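Local atomic coordinates of FOKI restriction endonuclease (Planomicrobium okeanokoites, PDB entry 2FOK), a protein that recognises a specific DNA sequence and, as a type IIS restriction endonuclease, cleaves the DNA at a distance from that sequence in a metal-dependent reaction. Residues I163-L168 with K225-I230; V24-F27 with K32-N35. All coordinates share one frame; numbering follows the deposited sequence.

Interaction 1. Residues I163-L168 with K225-I230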
loop_
_atom_site.group_PDB
_atom_site.type_symbol
_atom_site.label_atom_id
_atom_site.label_comp_id
_atom_site.label_asym_id
_atom_site.label_seq_id
_atom_site.Cartn_x
_atom_site.Cartn_y
_atom_site.Cartn_z
ATOM N N ILE A 163 6.984 -12.901 7.871
ATOM C CA ILE A 163 7.398 -12.881 9.270
ATOM C C ILE A 163 6.676 -11.742 9.985
ATOM O O ILE A 163 6.281 -11.880 11.135
ATOM C CB ILE A 163 8.927 -12.704 9.408
ATOM C CG1 ILE A 163 9.637 -13.940 8.847
ATOM C CG2 ILE A 163 9.307 -12.502 10.881
ATOM C CD1 ILE A 163 9.051 -15.264 9.313
ATOM N N ARG A 164 6.497 -10.619 9.291
ATOM C CA ARG A 164 5.800 -9.469 9.862
ATOM C C ARG A 164 4.332 -9.790 10.094
ATOM O O ARG A 164 3.766 -9.395 11.106
ATOM C CB ARG A 164 5.891 -8.249 8.943
ATOM C CG ARG A 164 5.122 -7.052 9.472
ATOM C CD ARG A 164 5.521 -6.747 10.925
ATOM N NE ARG A 164 5.113 -5.407 11.345
ATOM C CZ ARG A 164 5.406 -4.865 12.527
ATOM N NH1 ARG A 164 6.111 -5.543 13.418
ATOM N NH2 ARG A 164 4.977 -3.645 12.826
ATOM N N ILE A 165 3.702 -10.486 9.154
ATOM C CA ILE A 165 2.302 -10.835 9.346
ATOM C C ILE A 165 2.191 -11.746 10.580
ATOM O O ILE A 165 1.250 -11.618 11.366
ATOM C CB ILE A 165 1.703 -11.554 8.099
ATOM C CG1 ILE A 165 1.636 -10.586 6.910
ATOM C CG2 ILE A 165 0.295 -12.059 8.404
ATOM C CD1 ILE A 165 0.479 -9.584 6.965
ATOM N N LEU A 166 3.162 -12.647 10.751
ATOM C CA LEU A 166 3.176 -13.581 11.885
ATOM C C LEU A 166 3.389 -12.883 13.223
ATOM O O LEU A 166 2.861 -13.308 14.246
ATOM C CB LEU A 166 4.273 -14.626 11.700
ATOM C CG LEU A 166 4.088 -15.686 10.613
ATOM C CD1 LEU A 166 5.128 -16.776 10.845
ATOM C CD2 LEU A 166 2.670 -16.267 10.636
ATOM N N THR A 167 4.180 -11.817 13.210
ATOM C CA THR A 167 4.450 -11.058 14.422
ATOM C C THR A 167 3.200 -10.319 14.875
ATOM O O THR A 167 2.955 -10.179 16.070
ATOM C CB THR A 167 5.585 -10.032 14.196
ATOM O OG1 THR A 167 6.775 -10.718 13.781
ATOM C CG2 THR A 167 5.878 -9.264 15.480
ATOM N N LEU A 168 2.406 -9.857 13.911
ATOM C CA LEU A 168 1.179 -9.117 14.203
ATOM C C LEU A 168 0.038 -9.987 14.726
ATOM O O LEU A 168 -0.954 -9.471 15.226
ATOM C CB LEU A 168 0.707 -8.374 12.949
ATOM C CG LEU A 168 1.639 -7.278 12.432
ATOM C CD1 LEU A 168 1.178 -6.782 11.078
ATOM C CD2 LEU A 168 1.650 -6.149 13.426
ATOM N N LYS A 225 -3.896 -5.313 0.357
ATOM C CA LYS A 225 -3.749 -6.275 -0.746
ATOM C C LYS A 225 -2.673 -7.298 -0.379
ATOM O O LYS A 225 -2.889 -8.514 -0.438
ATOM C CB LYS A 225 -3.298 -5.536 -2.013
ATOM C CG LYS A 225 -4.226 -5.658 -3.205
ATOM C CD LYS A 225 -4.930 -4.327 -3.481
ATOM C CE LYS A 225 -4.288 -3.562 -4.631
ATOM N NZ LYS A 225 -4.906 -2.220 -4.784
ATOM N N TYR A 226 -1.501 -6.779 -0.023
ATOM C CA TYR A 226 -0.360 -7.594 0.375
ATOM C C TYR A 226 -0.700 -8.467 1.580
ATOM O O TYR A 226 -0.359 -9.642 1.597
ATOM C CB TYR A 226 0.830 -6.690 0.711
ATOM C CG TYR A 226 1.282 -5.831 -0.452
ATOM C CD1 TYR A 226 1.267 -6.330 -1.746
ATOM C CD2 TYR A 226 1.725 -4.525 -0.260
ATOM C CE1 TYR A 226 1.677 -5.570 -2.818
ATOM C CE2 TYR A 226 2.144 -3.743 -1.339
ATOM C CZ TYR A 226 2.116 -4.280 -2.618
ATOM O OH TYR A 226 2.534 -3.546 -3.713
ATOM N N ALA A 227 -1.372 -7.896 2.582
ATOM C CA ALA A 227 -1.756 -8.636 3.794
ATOM C C ALA A 227 -2.698 -9.800 3.509
ATOM O O ALA A 227 -2.666 -10.816 4.205
ATOM C CB ALA A 227 -2.418 -7.708 4.789
ATOM N N ARG A 228 -3.556 -9.633 2.508
ATOM C CA ARG A 228 -4.516 -10.663 2.135
ATOM C C ARG A 228 -3.788 -11.772 1.386
ATOM O O ARG A 228 -4.041 -12.958 1.599
ATOM C CB ARG A 228 -5.621 -10.059 1.253
ATOM C CG ARG A 228 -6.301 -11.057 0.314
ATOM C CD ARG A 228 -7.383 -10.419 -0.551
ATOM N NE ARG A 228 -6.862 -9.427 -1.489
ATOM C CZ ARG A 228 -6.140 -9.721 -2.567
ATOM N NH1 ARG A 228 -5.848 -10.981 -2.850
ATOM N NH2 ARG A 228 -5.708 -8.755 -3.369
ATOM N N MET A 229 -2.875 -11.370 0.509
ATOM C CA MET A 229 -2.097 -12.318 -0.278
ATOM C C MET A 229 -1.137 -13.091 0.611
ATOM O O MET A 229 -1.184 -14.322 0.665
ATOM C CB MET A 229 -1.314 -11.578 -1.365
ATOM C CG MET A 229 -2.205 -10.946 -2.427
ATOM S SD MET A 229 -3.436 -12.125 -3.017
ATOM C CE MET A 229 -2.375 -13.186 -4.036
ATOM N N ILE A 230 -0.265 -12.374 1.313
ATOM C CA ILE A 230 0.681 -13.045 2.183
ATOM C C ILE A 230 -0.058 -13.905 3.200
ATOM O O ILE A 230 0.351 -15.030 3.481
ATOM C CB ILE A 230 1.594 -12.057 2.919
ATOM C CG1 ILE A 230 2.275 -11.127 1.908
ATOM C CG2 ILE A 230 2.669 -12.833 3.704
ATOM C CD1 ILE A 230 3.006 -9.954 2.533
#

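Interaction 2. Residues V24-F27 with K32-N35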
loop_
_atom_site.group_PDB
_atom_site.type_symbol
_atom_site.label_atom_id
_atom_site.label_comp_id
_atom_site.label_asym_id
_atom_site.label_seq_id
_atom_site.Cartn_x
_atom_site.Cartn_y
_atom_site.Cartn_z
ATOM N N VAL A 24 8.747 -22.228 -11.712
ATOM C CA VAL A 24 10.062 -22.558 -11.179
ATOM C C VAL A 24 10.728 -23.713 -11.932
ATOM O O VAL A 24 11.920 -23.683 -12.206
ATOM C CB VAL A 24 9.956 -22.951 -9.687
ATOM C CG1 VAL A 24 11.339 -23.265 -9.124
ATOM C CG2 VAL A 24 9.294 -21.830 -8.901
ATOM N N GLN A 25 9.941 -24.733 -12.253
ATOM C CA GLN A 25 10.424 -25.918 -12.955
ATOM C C GLN A 25 10.884 -25.632 -14.372
ATOM O O GLN A 25 11.274 -26.543 -15.101
ATOM C CB GLN A 25 9.325 -26.977 -12.986
ATOM C CG GLN A 25 8.982 -27.480 -11.612
ATOM C CD GLN A 25 7.762 -28.361 -11.603
ATOM O OE1 GLN A 25 6.876 -28.203 -12.433
ATOM N NE2 GLN A 25 7.706 -29.299 -10.659
ATOM N N VAL A 26 10.850 -24.364 -14.752
ATOM C CA VAL A 26 11.235 -23.943 -16.093
ATOM C C VAL A 26 12.691 -23.484 -16.102
ATOM O O VAL A 26 13.327 -23.399 -17.154
ATOM C CB VAL A 26 10.268 -22.819 -16.572
ATOM C CG1 VAL A 26 11.021 -21.694 -17.258
ATOM C CG2 VAL A 26 9.206 -23.423 -17.488
ATOM N N PHE A 27 13.224 -23.200 -14.919
ATOM C CA PHE A 27 14.622 -22.786 -14.809
ATOM C C PHE A 27 15.491 -24.014 -14.512
ATOM O O PHE A 27 16.710 -23.913 -14.409
ATOM C CB PHE A 27 14.793 -21.762 -13.682
ATOM C CG PHE A 27 14.019 -20.497 -13.881
ATOM C CD1 PHE A 27 12.636 -20.485 -13.742
ATOM C CD2 PHE A 27 14.679 -19.295 -14.118
ATOM C CE1 PHE A 27 11.921 -19.304 -13.821
ATOM C CE2 PHE A 27 13.976 -18.105 -14.202
ATOM C CZ PHE A 27 12.593 -18.107 -14.049
ATOM N N LYS A 32 10.271 -31.983 -16.281
ATOM C CA LYS A 32 9.318 -32.270 -17.352
ATOM C C LYS A 32 8.755 -31.002 -17.988
ATOM O O LYS A 32 8.695 -30.879 -19.215
ATOM C CB LYS A 32 8.151 -33.106 -16.820
ATOM C CG LYS A 32 8.520 -34.082 -15.727
ATOM C CD LYS A 32 7.768 -35.393 -15.897
ATOM C CE LYS A 32 8.707 -36.593 -15.753
ATOM N NZ LYS A 32 8.139 -37.659 -14.871
ATOM N N VAL A 33 8.334 -30.071 -17.138
ATOM C CA VAL A 33 7.746 -28.813 -17.582
ATOM C C VAL A 33 8.674 -28.027 -18.491
ATOM O O VAL A 33 8.223 -27.430 -19.466
ATOM C CB VAL A 33 7.345 -27.936 -16.366
ATOM C CG1 VAL A 33 6.822 -26.576 -16.833
ATOM C CG2 VAL A 33 6.283 -28.651 -15.547
ATOM N N HIS A 34 9.966 -28.034 -18.178
ATOM C CA HIS A 34 10.941 -27.308 -18.981
ATOM C C HIS A 34 10.882 -27.806 -20.417
ATOM O O HIS A 34 10.872 -27.019 -21.374
ATOM C CB HIS A 34 12.352 -27.508 -18.419
ATOM C CG HIS A 34 13.437 -27.129 -19.377
ATOM N ND1 HIS A 34 14.017 -25.877 -19.389
ATOM C CD2 HIS A 34 14.018 -27.823 -20.385
ATOM C CE1 HIS A 34 14.908 -25.817 -20.365
ATOM N NE2 HIS A 34 14.928 -26.984 -20.984
ATOM N N ASN A 35 10.842 -29.124 -20.561
ATOM C CA ASN A 35 10.783 -29.744 -21.875
ATOM C C ASN A 35 9.403 -29.554 -22.487
ATOM O O ASN A 35 9.282 -29.229 -23.667
ATOM C CB ASN A 35 11.097 -31.233 -21.763
ATOM C CG ASN A 35 12.575 -31.505 -21.743
ATOM O OD1 ASN A 35 13.372 -30.700 -22.229
ATOM N ND2 ASN A 35 12.958 -32.643 -21.180
#

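Interaction 1. Residues I163-L168 with K225-I230
Helices 160-169 and 222-236 come together around I165 and A227, whose CA atoms lie 7.2 Å apart, and no hydrogen bond spans the two segments. I165 carries the contact, its CB directed at the other helix. With chi1 at -67°, its longer branch lies beside the backbone N, and both carbons of that branch are used. CG1 touches CG2 of I230 at 4.0 Å, the two side chains meeting at a slant. The terminal CD1 goes further and settles against A227, 4.0 Å from its CA and nearly as close to its CB. Alanine suits this place because its single methyl lets the isoleucine tip reach the helix backbone itself. A227 and I230 are three residues apart, so they lie on the same side of their helix and receive I165 together; all three are buried. Both helices belong to the second recognition subdomain, of the helix-turn-helix clan, and the contact joins helix 160-169 to helix 222-236 within it. I230 also reaches P161 and A162, earlier on helix 160-169, and A227 touches L180 of helix 177-181. Elsewhere on helix 160-169, L166 packs on V274 and L275 of helix 269-279, so this helix is held on more than one side. T167 uses its hydroxyl locally, OG1 donating to I163 O at 2.9 Å from 36° out of the carbonyl plane, while T167 N donates to the same oxygen from the opposite face. Threonine can thus satisfy its polar group within its own helix turn. R164 gives NE to N183 O, and CD2 of L168 lies over the centre of its guanidinium, 4.0 Å above the plane, covering one face of this flat, charged group.

Interaction 2. Residues V24-F27 with K32-N35
H34 turns its imidazole back toward V26 by placing CG opposite the backbone N (chi1 164°), while Q25 meets V33 through a chain that has CG anti to the carbonyl carbon (chi1 -65°) and stays extended beyond it. The histidine's ND1, at the ring edge and in the ring plane, then points to V26 O. The resulting hydrogen bond is almost straight, 177° at the hydrogen, yet weak, since ND1 and the oxygen are 3.4 Å apart. Y66 OH is a second hydrogen-bonding partner of V26 O, and this buried carbonyl is shared between two side chains. Q25 crosses V33 at about a right angle: its CB lies 4.0 Å from CB of V33, and its OE1 comes to 3.2 Å from the methyl CG2. The other end of that amide is engaged elsewhere, NE2 donating to S139 O, so glutamine combines an apolar stem with a polar tip. V33 is branched at CB and faces both turn residues: its second methyl, CG1, meets CG2 of V26 at 4.0 Å. At Q25 O, the CB of H34 packs at 3.6 Å, and S31 OG supplies a hydrogen bond. V24 to F27 form a type I beta turn, closed by F27 N to V24 O. This is a tight connection between two consecutive helices, in which a turn leaving helix 17-24 packs against the first turn of helix 32-45, within the first recognition subdomain of the helix-turn-helix clan.

From the N terminus, helix 17-24 leads into interaction 2, which closes a short loop of four residues before helix 32-45. The chain then completes the first recognition subdomain and enters the second, where interaction 1 joins helix 160-169 to helix 222-236 and closes a loop of 56 residues, half of them helical. The two contacts follow in series, neither enclosing nor crossing the other, and their centres are 30 Å apart. Interaction 2 joins the turn after helix 17-24 to the start of helix 32-45; interaction 1 pairs two helices distant in sequence. W10 and Q12, ahead of helix 17-24, reach Y226 on helix 222-236, bringing the N-terminal segment against the second subdomain.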